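Side-chain contacts in TRAP solute Binding Protein (Uncultured marine bacterium, PDB 5I7I), which probably serves a TRAP transporter as its solute-binding protein, capturing aromatic acids such as 3-hydroxybenzoate: residues A[77-81]-A[82-86]; A[211-215]-A[216-220]. One frame throughout, in Å; residues are numbered along the deposited sequence.

Interaction 1: residues A[77-81]-A[82-86]; sequences VDQVR and DGVVD
R81 starts out extended, CG trans to the backbone N (chi1 179°), then bends at chi3 (59°) and lays its guanidinium alongside D82, whose carboxylate points the same way. The grip is side-on: NE of R81 lies 2.9 Å from OD1 of D82, and NH2 of R81 is 3.0 Å from OD2 of D82. The two planes are 34° apart; OD1 is met from above the carboxylate, whereas OD2, which lies in the guanidinium plane, is met on its syn side, somewhat out of the carboxylate plane. D78 adds charge alone, its OD1 sitting 3.6 Å from NH1 of R81 and well outside the guanidinium plane; R98 is the stronger partner of D78.

Beneath this salt-bridge network the helix runs out. The carbonyl O of Q79 takes a weak bond from V84 N at 2.9 Å and another weak one from V85 N at 3.4 Å, while G83 N reaches V80 O weakly at 3.4 Å. The side chains of Q79 and V84 meet at their CB atoms, 3.9 Å apart, and the Q79 amide reaches on to H30 and G70. Further along, V80 CG2 packs 3.5 Å from D86 O. The nested, weak backbone bonds, V84 to Q79 around G83 to V80, with positive phi at G83 and the Q79–V84 contact, fit a Schellman motif, ending helix 76-82 as the chain turns toward strand 87-91.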
loop_
_atom_site.group_PDB
_atom_site.type_symbol
_atom_site.label_atom_id
_atom_site.label_comp_id
_atom_site.label_asym_id
_atom_site.label_seq_id
_atom_site.Cartn_x
_atom_site.Cartn_y
_atom_site.Cartn_z
ATOM N N VAL A 77 -4.250 -0.074 -13.292
ATOM C CA VAL A 77 -3.017 -0.541 -13.932
ATOM C C VAL A 77 -3.223 -0.773 -15.422
ATOM O O VAL A 77 -2.309 -0.540 -16.224
ATOM C CB VAL A 77 -2.414 -1.781 -13.239
ATOM C CG1 VAL A 77 -1.841 -1.416 -11.889
ATOM C CG2 VAL A 77 -3.431 -2.893 -13.096
ATOM N N ASP A 78 -4.401 -1.260 -15.824
ATOM C CA ASP A 78 -4.655 -1.463 -17.247
ATOM C C ASP A 78 -4.737 -0.131 -17.969
ATOM O O ASP A 78 -4.167 0.034 -19.053
ATOM C CB ASP A 78 -5.955 -2.238 -17.456
ATOM C CG ASP A 78 -5.920 -3.614 -16.842
ATOM O OD1 ASP A 78 -4.819 -4.196 -16.737
ATOM O OD2 ASP A 78 -7.006 -4.116 -16.477
ATOM N N GLN A 79 -5.436 0.830 -17.370
ATOM C CA GLN A 79 -5.595 2.150 -17.975
ATOM C C GLN A 79 -4.244 2.810 -18.227
ATOM O O GLN A 79 -4.001 3.365 -19.309
ATOM C CB GLN A 79 -6.461 3.032 -17.085
ATOM C CG GLN A 79 -7.903 2.576 -17.002
ATOM C CD GLN A 79 -8.720 3.410 -16.058
ATOM O OE1 GLN A 79 -8.175 4.099 -15.205
ATOM N NE2 GLN A 79 -10.034 3.335 -16.180
ATOM N N VAL A 80 -3.345 2.751 -17.244
ATOM C CA VAL A 80 -2.046 3.393 -17.422
ATOM C C VAL A 80 -1.169 2.594 -18.387
ATOM O O VAL A 80 -0.417 3.175 -19.177
ATOM C CB VAL A 80 -1.359 3.688 -16.070
ATOM C CG1 VAL A 80 -0.702 2.446 -15.459
ATOM C CG2 VAL A 80 -0.332 4.771 -16.265
ATOM N N ARG A 81 -1.254 1.257 -18.343
ATOM C CA ARG A 81 -0.464 0.433 -19.256
ATOM C C ARG A 81 -0.823 0.758 -20.696
ATOM O O ARG A 81 0.056 0.920 -21.549
ATOM C CB ARG A 81 -0.731 -1.050 -18.988
ATOM C CG ARG A 81 0.022 -2.030 -19.906
ATOM C CD ARG A 81 -0.583 -3.456 -19.825
ATOM N NE ARG A 81 -1.993 -3.437 -20.209
ATOM C CZ ARG A 81 -2.888 -4.375 -19.899
ATOM N NH1 ARG A 81 -2.533 -5.444 -19.204
ATOM N NH2 ARG A 81 -4.147 -4.241 -20.295
ATOM N N ASP A 82 -2.115 0.882 -20.971
ATOM C CA ASP A 82 -2.650 1.010 -22.319
ATOM C C ASP A 82 -2.780 2.450 -22.779
ATOM O O ASP A 82 -3.138 2.678 -23.943
ATOM C CB ASP A 82 -4.022 0.332 -22.399
ATOM C CG ASP A 82 -3.950 -1.161 -22.167
ATOM O OD1 ASP A 82 -2.869 -1.744 -22.377
ATOM O OD2 ASP A 82 -4.976 -1.746 -21.765
ATOM N N GLY A 83 -2.492 3.414 -21.922
ATOM C CA GLY A 83 -2.533 4.802 -22.334
ATOM C C GLY A 83 -3.892 5.456 -22.251
ATOM O O GLY A 83 -4.064 6.563 -22.778
ATOM N N VAL A 84 -4.867 4.785 -21.642
ATOM C CA VAL A 84 -6.165 5.398 -21.376
ATOM C C VAL A 84 -5.982 6.640 -20.523
ATOM O O VAL A 84 -6.666 7.655 -20.706
ATOM C CB VAL A 84 -7.083 4.365 -20.700
ATOM C CG1 VAL A 84 -8.424 4.981 -20.331
ATOM C CG2 VAL A 84 -7.250 3.146 -21.592
ATOM N N VAL A 85 -5.081 6.558 -19.549
ATOM C CA VAL A 85 -4.650 7.680 -18.736
ATOM C C VAL A 85 -3.130 7.640 -18.747
ATOM O O VAL A 85 -2.522 6.680 -19.205
ATOM C CB VAL A 85 -5.193 7.601 -17.291
ATOM C CG1 VAL A 85 -6.714 7.479 -17.321
ATOM C CG2 VAL A 85 -4.565 6.442 -16.505
ATOM N N ASP A 86 -2.519 8.687 -18.211
ATOM C CA ASP A 86 -1.074 8.828 -18.267
ATOM C C ASP A 86 -0.360 8.452 -16.983
ATOM O O ASP A 86 0.787 8.007 -17.038
ATOM C CB ASP A 86 -0.739 10.275 -18.613
ATOM C CG ASP A 86 -1.292 10.661 -19.951
ATOM O OD1 ASP A 86 -0.990 9.954 -20.924
ATOM O OD2 ASP A 86 -2.059 11.625 -20.017
#

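Interaction 2: residues A[211-215]-A[216-220]; sequences IMPSF and KLHEL. With 3HB (3-hydroxybenzoic acid), chain C.
The carbonyl O of M212 takes two backbone N-H groups from opposite faces of its plane: L217 N at 2.9 Å and F215 N at 3.0 Å. Next to it, K216 N bonds to P213 O at 3.2 Å, standing well above that carbonyl plane rather than meeting a lone pair. K216 then passes the chain into helix 217-220 from the N-cap position, and its own carbonyl O receives E219 N at 3.0 Å and, at a longer distance, L220 N.

The bonds from L217 to M212 and from K216 to P213, with positive phi at K216, make the nested pair of a Schellman motif, the first bond enclosing the second, here closing the short 3-10 turn at 213-214 and leading directly into the next helix. This turn follows the wall of the ligand site: I211 lies over one face of the 3-hydroxybenzoate ring, its CB 3.6 Å from C3 of the ligand, whose polar groups are hydrogen-bonded to Y94, E210 and R168.

The apolar pair of the motif is M212 with L217, whose side chains cross at about a right angle, CB to CB at 3.8 Å. A bend at chi3 (67°) brings the M212 methyl CE to 3.6 Å from L217 O. From the other part of the turn, F215 CB meets L217 CG at 3.8 Å, while the F215 ring presents its edge to I211 CG1. H218 has chi1 at 65°, with CG between its backbone N and carbonyl carbon; its imidazole comes back against P213, with P213 CG over one face and E219 CG over the opposite one, both offset toward the rim. ND1 of H218 is buried here without a polar partner in the model. Helix 264-287 packs on P213 and H218 through L284, and helix 193-198 meets L217 and L220.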
loop_
_atom_site.group_PDB
_atom_site.type_symbol
_atom_site.label_atom_id
_atom_site.label_comp_id
_atom_site.label_asym_id
_atom_site.label_seq_id
_atom_site.Cartn_x
_atom_site.Cartn_y
_atom_site.Cartn_z
ATOM N N ILE A 211 -5.393 6.132 5.995
ATOM C CA ILE A 211 -6.491 6.070 5.025
ATOM C C ILE A 211 -7.846 6.194 5.701
ATOM O O ILE A 211 -8.846 6.443 5.025
ATOM C CB ILE A 211 -6.372 4.781 4.163
ATOM C CG1 ILE A 211 -7.296 4.820 2.941
ATOM C CG2 ILE A 211 -6.629 3.546 4.999
ATOM C CD1 ILE A 211 -7.021 5.961 1.980
ATOM N N MET A 212 -7.908 6.038 7.021
ATOM C CA MET A 212 -9.204 5.840 7.667
ATOM C C MET A 212 -10.063 7.086 7.640
ATOM O O MET A 212 -11.269 6.973 7.355
ATOM C CB MET A 212 -9.009 5.322 9.087
ATOM C CG MET A 212 -8.448 3.932 9.115
ATOM S SD MET A 212 -8.085 3.300 10.752
ATOM C CE MET A 212 -9.708 3.148 11.463
ATOM N N PRO A 213 -9.554 8.275 7.944
ATOM C CA PRO A 213 -10.471 9.419 8.056
ATOM C C PRO A 213 -11.118 9.781 6.738
ATOM O O PRO A 213 -12.226 10.331 6.734
ATOM C CB PRO A 213 -9.573 10.532 8.605
ATOM C CG PRO A 213 -8.480 9.791 9.341
ATOM C CD PRO A 213 -8.210 8.600 8.461
ATOM N N SER A 214 -10.470 9.462 5.622
ATOM C CA SER A 214 -11.015 9.763 4.304
ATOM C C SER A 214 -12.299 8.994 4.021
ATOM O O SER A 214 -13.056 9.384 3.127
ATOM C CB SER A 214 -9.981 9.431 3.230
ATOM O OG SER A 214 -8.750 10.074 3.502
ATOM N N PHE A 215 -12.568 7.935 4.788
ATOM C CA PHE A 215 -13.782 7.138 4.655
ATOM C C PHE A 215 -14.527 7.009 5.985
ATOM O O PHE A 215 -15.399 6.146 6.126
ATOM C CB PHE A 215 -13.432 5.757 4.095
ATOM C CG PHE A 215 -12.733 5.807 2.776
ATOM C CD1 PHE A 215 -13.440 5.981 1.615
ATOM C CD2 PHE A 215 -11.355 5.651 2.702
ATOM C CE1 PHE A 215 -12.791 6.023 0.391
ATOM C CE2 PHE A 215 -10.698 5.685 1.487
ATOM C CZ PHE A 215 -11.419 5.872 0.334
ATOM N N LYS A 216 -14.224 7.862 6.959
ATOM C CA LYS A 216 -14.894 7.858 8.263
ATOM C C LYS A 216 -14.658 6.554 9.016
ATOM O O LYS A 216 -15.424 6.200 9.911
ATOM C CB LYS A 216 -16.400 8.148 8.151
ATOM C CG LYS A 216 -16.773 9.446 7.452
ATOM C CD LYS A 216 -18.294 9.553 7.332
ATOM C CE LYS A 216 -18.758 10.945 6.937
ATOM N NZ LYS A 216 -19.743 11.475 7.929
ATOM N N LEU A 217 -13.624 5.801 8.660
ATOM C CA LEU A 217 -13.473 4.470 9.231
ATOM C C LEU A 217 -13.107 4.505 10.707
ATOM O O LEU A 217 -13.303 3.505 11.407
ATOM C CB LEU A 217 -12.404 3.686 8.475
ATOM C CG LEU A 217 -12.777 3.396 7.018
ATOM C CD1 LEU A 217 -11.650 2.730 6.264
ATOM C CD2 LEU A 217 -14.027 2.526 6.927
ATOM N N HIS A 218 -12.550 5.607 11.188
ATOM C CA HIS A 218 -12.252 5.748 12.604
ATOM C C HIS A 218 -13.480 6.094 13.426
ATOM O O HIS A 218 -13.411 6.023 14.662
ATOM C CB HIS A 218 -11.193 6.815 12.783
ATOM C CG HIS A 218 -11.669 8.162 12.375
ATOM N ND1 HIS A 218 -12.104 8.440 11.094
ATOM C CD2 HIS A 218 -11.825 9.295 13.088
ATOM C CE1 HIS A 218 -12.496 9.700 11.037
ATOM N NE2 HIS A 218 -12.331 10.240 12.233
ATOM N N GLU A 219 -14.583 6.478 12.768
ATOM C CA GLU A 219 -15.880 6.583 13.423
ATOM C C GLU A 219 -16.580 5.238 13.482
ATOM O O GLU A 219 -17.259 4.943 14.469
ATOM C CB GLU A 219 -16.769 7.609 12.700
ATOM C CG GLU A 219 -16.221 9.037 12.765
ATOM C CD GLU A 219 -17.093 10.054 12.033
ATOM O OE1 GLU A 219 -18.025 9.655 11.305
ATOM O OE2 GLU A 219 -16.845 11.270 12.196
ATOM N N LEU A 220 -16.391 4.403 12.459
ATOM C CA LEU A 220 -17.107 3.147 12.347
ATOM C C LEU A 220 -16.411 2.004 13.066
ATOM O O LEU A 220 -17.044 0.976 13.317
ATOM C CB LEU A 220 -17.300 2.807 10.869
ATOM C CG LEU A 220 -18.141 3.806 10.093
ATOM C CD1 LEU A 220 -18.009 3.562 8.613
ATOM C CD2 LEU A 220 -19.590 3.709 10.507
HETATM C "C1'" 3HB C . -5.918 -0.363 1.422
HETATM O "O1'" 3HB C . -5.808 -1.015 2.493
HETATM O "O2'" 3HB C . -6.553 -0.847 0.450
HETATM C C1 3HB C . -5.345 1.044 1.311
HETATM C C2 3HB C . -4.512 1.520 2.321
HETATM C C3 3HB C . -3.992 2.788 2.244
HETATM C C4 3HB C . -4.311 3.603 1.190
HETATM C C5 3HB C . -5.141 3.130 0.177
HETATM C C6 3HB C . -5.664 1.854 0.234
HETATM O O3 3HB C . -3.168 3.238 3.250
#

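Both contacts are local turns in which a backbone bond between residues five apart encloses one between residues three apart, with positive phi at G83 in interaction 1 and K216 in interaction 2; both bonds are weak in interaction 1. Both contacts are partly buried, but their centres lie 29 Å apart and they do not touch. Interaction 1 ends a helix beside the five-stranded sheet, its exposed side carrying an ion-pair network and its buried side valines. Interaction 2 has no salt bridge: it joins a 3-10 turn to a short helix through methionine, leucine, proline and aromatic packing, and through I211 it alone reaches the bound ligand.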